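Local coordinates for 3,4-dihydroxybenzoate decarboxylase (Enterobacter cloacae, PDB 5NY5), which probably catalyses the reversible decarboxylation of 3,4-dihydroxybenzoate to catechol with a prenylated flavin cofactor, at residues A[108-113]-A[244-249]; A[160-165]-A[227-232]; A[251-256]-A[264-269]. All blocks are in the same frame, centred on the assembly; numbering follows the deposited sequence.

Interaction 1: A[108-113]-A[244-249]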
# COMPACT_ATOMS: atom_id res chain seq x y z
N VAL A 108 -46.81 17.57 30.19
CA VAL A 108 -47.99 18.30 30.66
C VAL A 108 -47.54 19.30 31.72
O VAL A 108 -46.72 18.98 32.58
CB VAL A 108 -49.06 17.34 31.23
CG1 VAL A 108 -50.17 18.12 31.90
CG2 VAL A 108 -49.62 16.46 30.13
N VAL A 109 -48.09 20.52 31.65
CA VAL A 109 -47.78 21.54 32.64
C VAL A 109 -48.69 21.36 33.85
O VAL A 109 -49.86 20.98 33.71
CB VAL A 109 -47.92 22.95 32.03
CG1 VAL A 109 -47.03 23.09 30.81
CG2 VAL A 109 -49.37 23.24 31.67
N VAL A 110 -48.15 21.61 35.04
CA VAL A 110 -48.90 21.46 36.28
C VAL A 110 -48.61 22.65 37.18
O VAL A 110 -47.55 23.29 37.07
CB VAL A 110 -48.56 20.15 37.02
CG1 VAL A 110 -48.86 18.94 36.15
CG2 VAL A 110 -47.11 20.15 37.47
N PRO A 111 -49.53 22.98 38.07
CA PRO A 111 -49.29 24.08 39.02
C PRO A 111 -48.25 23.68 40.07
O PRO A 111 -47.94 22.51 40.27
CB PRO A 111 -50.66 24.31 39.66
CG PRO A 111 -51.64 23.69 38.72
CD PRO A 111 -50.93 22.52 38.13
N ALA A 112 -47.73 24.70 40.75
CA ALA A 112 -46.73 24.49 41.79
C ALA A 112 -47.21 23.53 42.87
O ALA A 112 -46.39 22.99 43.62
CB ALA A 112 -46.32 25.82 42.42
N SER A 113 -48.53 23.33 42.98
CA SER A 113 -49.06 22.37 43.94
C SER A 113 -48.47 20.98 43.72
O SER A 113 -48.27 20.23 44.68
CB SER A 113 -50.58 22.34 43.84
OG SER A 113 -51.14 21.31 44.63
N PRO A 244 -47.11 11.00 31.29
CA PRO A 244 -46.48 12.23 30.78
C PRO A 244 -45.57 12.88 31.82
O PRO A 244 -45.85 12.87 33.02
CB PRO A 244 -47.67 13.13 30.44
CG PRO A 244 -48.82 12.56 31.20
CD PRO A 244 -48.58 11.09 31.27
N VAL A 245 -44.46 13.44 31.33
CA VAL A 245 -43.56 14.19 32.19
C VAL A 245 -44.23 15.50 32.58
O VAL A 245 -44.78 16.22 31.74
CB VAL A 245 -42.23 14.45 31.46
CG1 VAL A 245 -41.28 15.25 32.34
CG2 VAL A 245 -41.59 13.13 31.06
N GLU A 246 -44.18 15.82 33.87
CA GLU A 246 -44.86 17.00 34.39
C GLU A 246 -43.92 18.20 34.40
O GLU A 246 -42.75 18.10 34.79
CB GLU A 246 -45.39 16.74 35.79
CG GLU A 246 -46.53 15.73 35.83
CD GLU A 246 -46.84 15.23 37.22
OE1 GLU A 246 -47.49 14.17 37.34
OE2 GLU A 246 -46.42 15.88 38.20
N LEU A 247 -44.44 19.35 33.96
CA LEU A 247 -43.69 20.59 33.90
C LEU A 247 -44.35 21.64 34.78
O LEU A 247 -45.57 21.63 34.98
CB LEU A 247 -43.59 21.11 32.46
CG LEU A 247 -42.90 20.18 31.47
CD1 LEU A 247 -42.98 20.73 30.06
CD2 LEU A 247 -41.45 19.97 31.88
N VAL A 248 -43.53 22.54 35.32
CA VAL A 248 -44.00 23.60 36.20
C VAL A 248 -43.42 24.92 35.71
O VAL A 248 -42.26 24.99 35.31
CB VAL A 248 -43.61 23.34 37.67
CG1 VAL A 248 -42.12 23.05 37.79
CG2 VAL A 248 -44.00 24.51 38.56
N GLN A 249 -44.24 25.97 35.72
CA GLN A 249 -43.77 27.29 35.33
C GLN A 249 -42.65 27.75 36.25
O GLN A 249 -42.66 27.45 37.45
CB GLN A 249 -44.93 28.29 35.35
CG GLN A 249 -44.54 29.70 34.94
CD GLN A 249 -44.04 29.77 33.52
OE1 GLN A 249 -44.47 29.00 32.66
NE2 GLN A 249 -43.11 30.68 33.26
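The flat groups that meet between V108-V110 and V245-L247 are the peptide units of two parallel beta strands, joined edge by edge through N-H...O=C bonds; V108, V110, E246 and V248 put their side chains on one face of this sheet, V109 and L247 on the other. The bonds follow the classic parallel pattern. V108 straddles E246, its N donating to V245 O at 2.9 Å and its O accepting from L247 N at 2.7 Å. L247 in turn straddles V109, because its O receives V110 N at 2.6 Å. The short strand segments run at 48° to each other, strongly twisted for a parallel pair. Strand 246-249 is the middle of three, with 256-258 antiparallel on its other flank. L247 is buried, and its leucine packs on L234 of helix 234-241 and on I258, while V109 CG1 comes within 4.3 Å of L247 CB. Valines fit the outer strand, since beta-branched residues accept its extended backbone. At the start, V108 runs alongside P244, CG2 lying 3.9 Å from P244 CB. On this same face the aliphatic part of E246 serves as a hydrophobic partner: the chain is extended beyond CG, which carries the carboxylate off from the strand, and V110 lies obliquely across its CB-CG part, CG1 4.0 Å from E246 CG. The other branch, V110 CG2, rests 3.3 Å from L247 O.

Interaction 2: A[160-165]-A[227-232]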
# COMPACT_ATOMS: atom_id res chain seq x y z
N GLU A 160 -38.18 34.73 20.30
CA GLU A 160 -39.15 35.30 19.37
C GLU A 160 -40.41 34.45 19.26
O GLU A 160 -41.52 34.96 19.43
CB GLU A 160 -38.52 35.48 17.99
CG GLU A 160 -37.35 36.45 17.95
CD GLU A 160 -36.85 36.69 16.54
OE1 GLU A 160 -37.29 35.98 15.61
OE2 GLU A 160 -36.01 37.60 16.35
N ASP A 161 -40.25 33.15 18.99
CA ASP A 161 -41.37 32.22 18.84
C ASP A 161 -41.28 31.21 19.98
O ASP A 161 -40.71 30.13 19.81
CB ASP A 161 -41.33 31.54 17.47
CG ASP A 161 -42.62 30.81 17.14
OD1 ASP A 161 -43.40 30.52 18.07
OD2 ASP A 161 -42.84 30.52 15.95
N THR A 162 -41.88 31.55 21.12
CA THR A 162 -41.80 30.70 22.31
C THR A 162 -42.29 29.28 22.04
O THR A 162 -41.90 28.35 22.76
CB THR A 162 -42.61 31.34 23.44
OG1 THR A 162 -42.23 32.71 23.58
CG2 THR A 162 -42.36 30.63 24.76
N SER A 163 -43.11 29.08 21.01
CA SER A 163 -43.56 27.74 20.65
C SER A 163 -42.43 26.83 20.21
O SER A 163 -42.64 25.62 20.07
CB SER A 163 -44.61 27.82 19.54
OG SER A 163 -44.07 28.39 18.36
N LEU A 164 -41.23 27.37 19.98
CA LEU A 164 -40.06 26.60 19.60
C LEU A 164 -39.20 26.36 20.83
O LEU A 164 -38.67 27.32 21.41
CB LEU A 164 -39.27 27.32 18.51
CG LEU A 164 -40.03 27.61 17.22
CD1 LEU A 164 -39.25 28.57 16.34
CD2 LEU A 164 -40.32 26.31 16.49
N THR A 165 -39.07 25.10 21.23
CA THR A 165 -38.39 24.74 22.47
C THR A 165 -37.23 23.79 22.18
O THR A 165 -37.18 23.12 21.15
CB THR A 165 -39.35 24.08 23.46
OG1 THR A 165 -39.79 22.82 22.93
CG2 THR A 165 -40.56 24.97 23.70
N THR A 227 -42.69 20.25 17.72
CA THR A 227 -44.11 20.54 17.71
C THR A 227 -44.35 21.78 18.55
O THR A 227 -43.48 22.19 19.33
CB THR A 227 -44.92 19.35 18.27
OG1 THR A 227 -44.59 19.15 19.65
CG2 THR A 227 -44.62 18.08 17.48
N PRO A 228 -45.52 22.42 18.41
CA PRO A 228 -45.76 23.67 19.15
C PRO A 228 -45.74 23.44 20.65
O PRO A 228 -46.48 22.60 21.17
CB PRO A 228 -47.14 24.12 18.66
CG PRO A 228 -47.34 23.41 17.36
CD PRO A 228 -46.64 22.10 17.51
N PHE A 229 -44.90 24.21 21.35
CA PHE A 229 -44.70 24.06 22.79
C PHE A 229 -44.47 22.59 23.15
O PHE A 229 -45.03 22.05 24.10
CB PHE A 229 -45.88 24.64 23.58
CG PHE A 229 -45.99 26.14 23.51
CD1 PHE A 229 -45.35 26.93 24.46
CD2 PHE A 229 -46.73 26.75 22.52
CE1 PHE A 229 -45.45 28.31 24.41
CE2 PHE A 229 -46.83 28.13 22.46
CZ PHE A 229 -46.19 28.91 23.41
N GLY A 230 -43.61 21.95 22.36
CA GLY A 230 -43.47 20.51 22.40
C GLY A 230 -42.57 19.95 23.48
O GLY A 230 -42.96 19.00 24.16
N TYR A 231 -41.38 20.52 23.64
CA TYR A 231 -40.35 19.95 24.51
C TYR A 231 -40.18 18.46 24.21
O TYR A 231 -40.23 17.61 25.10
CB TYR A 231 -40.67 20.19 25.99
CG TYR A 231 -40.81 21.64 26.39
CD1 TYR A 231 -39.70 22.39 26.74
CD2 TYR A 231 -42.06 22.25 26.43
CE1 TYR A 231 -39.83 23.72 27.11
CE2 TYR A 231 -42.19 23.58 26.80
CZ TYR A 231 -41.07 24.30 27.14
OH TYR A 231 -41.20 25.62 27.51
N ASN A 232 -39.99 18.16 22.93
CA ASN A 232 -40.25 16.82 22.41
C ASN A 232 -39.28 15.77 22.93
O ASN A 232 -39.64 14.58 22.96
CB ASN A 232 -40.22 16.84 20.88
CG ASN A 232 -41.23 17.82 20.30
OD1 ASN A 232 -40.93 18.99 20.10
ND2 ASN A 232 -42.43 17.32 20.03
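F229 lays one face of its ring on the turn at S163, and two residues on Y231 does the same over T165, so each of two aromatic rings covers a residue of 163-165. S163 CA stands over the centre of the F229 ring, 3.8 Å from its centroid, in a CH-pi contact. The ring reaches back to the turn because its CG lies beside the backbone N (chi1 -69°) and the ring is set upright on that bond (chi2 -90°). S163 CB touches CE2 of the F229 ring at 3.7 Å, and T162 CG2 meets CE1 of F229 at 3.9 Å. Beside the root of the ring, F229 N donates to S163 O at 3.0 Å. A small side chain at S163 probably helps the ring to lie this close to the backbone. Residues 161-164 form a type I beta turn.

T165 divides its two branches. With chi1 at 66°, OG1 sits between the backbone N and carbonyl carbon and accepts from Y231 N at 2.9 Å, while CG2 is carried over the Y231 ring, 3.7 Å from its centroid and displaced toward CZ, in a second CH-pi contact. The phenol OH bonds elsewhere, to E255. F229 and Y231 both adopt left-handed backbone conformations, and G230 between them has T227 OG1 where a CB would project. N232 braces the bend: its ND2 donates to T227 OG1 at 2.9 Å, and its OD1 accepts from T227 N.

D166 and E233, which directly follow the two segments, are manganese ligands of this enzyme, though no metal is bound here. Threonine's joint polar and apolar grip therefore probably helps to fix the relative positions of the two chain segments that lead to those ligands.

Interaction 3: A[251-256]-A[264-269]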
# COMPACT_ATOMS: atom_id res chain seq x y z
N VAL A 251 -40.20 30.18 38.50
CA VAL A 251 -40.49 31.09 39.60
C VAL A 251 -39.85 32.46 39.38
O VAL A 251 -40.46 33.49 39.68
CB VAL A 251 -40.02 30.47 40.93
CG1 VAL A 251 -39.80 31.53 41.99
CG2 VAL A 251 -41.05 29.46 41.42
N ALA A 252 -38.64 32.50 38.83
CA ALA A 252 -37.92 33.75 38.63
C ALA A 252 -37.59 34.06 37.18
O ALA A 252 -37.18 35.19 36.89
CB ALA A 252 -36.62 33.76 39.44
N VAL A 253 -37.74 33.11 36.26
CA VAL A 253 -37.38 33.30 34.86
C VAL A 253 -38.54 32.85 33.98
O VAL A 253 -39.49 32.21 34.44
CB VAL A 253 -36.09 32.56 34.48
CG1 VAL A 253 -34.91 33.06 35.30
CG2 VAL A 253 -36.27 31.06 34.66
N LYS A 254 -38.44 33.18 32.70
CA LYS A 254 -39.51 32.92 31.73
C LYS A 254 -39.26 31.59 31.02
O LYS A 254 -38.96 31.52 29.83
CB LYS A 254 -39.61 34.07 30.73
CG LYS A 254 -39.82 35.43 31.37
CD LYS A 254 -41.19 35.54 32.01
CE LYS A 254 -41.42 36.92 32.60
NZ LYS A 254 -40.43 37.25 33.65
N GLU A 255 -39.39 30.52 31.79
CA GLU A 255 -39.20 29.17 31.27
C GLU A 255 -39.73 28.18 32.30
O GLU A 255 -39.74 28.46 33.50
CB GLU A 255 -37.72 28.88 30.97
CG GLU A 255 -37.48 27.63 30.15
CD GLU A 255 -38.27 27.61 28.86
OE1 GLU A 255 -39.27 26.87 28.78
OE2 GLU A 255 -37.89 28.34 27.92
N LYS A 256 -40.18 27.02 31.81
CA LYS A 256 -40.69 25.97 32.67
C LYS A 256 -39.54 25.08 33.16
O LYS A 256 -38.43 25.11 32.63
CB LYS A 256 -41.73 25.13 31.93
CG LYS A 256 -42.99 25.89 31.57
CD LYS A 256 -43.33 25.72 30.10
CE LYS A 256 -44.47 26.65 29.69
NZ LYS A 256 -44.63 26.71 28.21
N ILE A 264 -33.39 22.70 40.79
CA ILE A 264 -33.58 23.55 39.63
C ILE A 264 -32.71 24.79 39.80
O ILE A 264 -32.68 25.39 40.88
CB ILE A 264 -35.05 23.96 39.44
CG1 ILE A 264 -35.95 22.73 39.42
CG2 ILE A 264 -35.23 24.77 38.17
CD1 ILE A 264 -35.70 21.83 38.24
N ILE A 265 -32.02 25.18 38.73
CA ILE A 265 -31.30 26.44 38.68
C ILE A 265 -31.95 27.30 37.61
O ILE A 265 -31.94 26.94 36.43
CB ILE A 265 -29.80 26.24 38.39
CG1 ILE A 265 -29.17 25.33 39.45
CG2 ILE A 265 -29.09 27.57 38.36
CD1 ILE A 265 -27.69 25.10 39.24
N GLU A 266 -32.54 28.41 38.02
CA GLU A 266 -33.17 29.36 37.10
C GLU A 266 -32.21 30.51 36.87
O GLU A 266 -31.83 31.22 37.81
CB GLU A 266 -34.50 29.87 37.66
CG GLU A 266 -35.56 28.80 37.81
CD GLU A 266 -36.88 29.36 38.32
OE1 GLU A 266 -36.99 30.60 38.44
OE2 GLU A 266 -37.79 28.56 38.61
N GLY A 267 -31.82 30.71 35.61
CA GLY A 267 -30.87 31.75 35.28
C GLY A 267 -31.10 32.28 33.88
O GLY A 267 -32.03 31.87 33.18
N GLU A 268 -30.23 33.21 33.49
CA GLU A 268 -30.29 33.83 32.17
C GLU A 268 -28.89 33.88 31.58
O GLU A 268 -27.90 34.07 32.30
CB GLU A 268 -30.88 35.24 32.23
CG GLU A 268 -32.35 35.28 32.62
CD GLU A 268 -32.84 36.68 32.91
OE1 GLU A 268 -34.02 36.83 33.27
OE2 GLU A 268 -32.03 37.63 32.78
N LEU A 269 -28.81 33.72 30.27
CA LEU A 269 -27.55 33.85 29.54
C LEU A 269 -27.32 35.33 29.23
O LEU A 269 -28.05 35.92 28.42
CB LEU A 269 -27.58 33.01 28.27
CG LEU A 269 -27.46 31.50 28.48
CD1 LEU A 269 -28.19 30.74 27.39
CD2 LEU A 269 -26.00 31.08 28.53
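E266 reaches from its strand into the bend at 251-253 and binds two consecutive backbone N-H groups with one carboxylate. Its CB lies 3.7 Å from V253 CG2, and its CG rests against that same methyl, so the apolar half of the side chain is matched by a valine. V253 CG1, meanwhile, turns toward the backbone of G267, 3.8 Å from its O. Beyond CG the glutamate is extended (chi2 -178°), which drives CD straight out to the bend. There OE2 accepts from V251 N at 2.9 Å in a nearly straight bond (172°), the donor arriving on the syn side but somewhat out of the carboxylate plane. OE1 offers its syn lone pair to A252 N, 2.5 Å away, a value not to be pressed at this resolution. Glutamate has the length to span this gap, and the two N-H donors probably offset some of the cost of burying its charge. The bend itself joins strands 246-249 and 256-258, whereas E266 belongs to strand 263-269, which lies between strands 204-210 and 303-311 of the large antiparallel sheet; A252 also packs on K307 and A308 of 303-311, so the bend spans two of its strands.

All three contacts lie in the Rift-related, FMN-binding region, and none is fully core. Interaction 1 is a surface contact held by backbone bonds between strands; interactions 2 and 3 are partly buried and involve irregular segments, joined in 2 by ring faces, a hydroxyl and one backbone bond, and in 3 by a strand's carboxylate. The small sheet connects them: interaction 1 includes its central strand, 246-249, and interaction 3 the connection leading on to 256-258. L247 CD1 of interaction 1 packs 4.0 Å from Y231 CD2 of interaction 2, and K256 touches both V248 and F229. Interaction 2 stands closest to the manganese ligands, whereas interaction 3 lies away from the annotated sites.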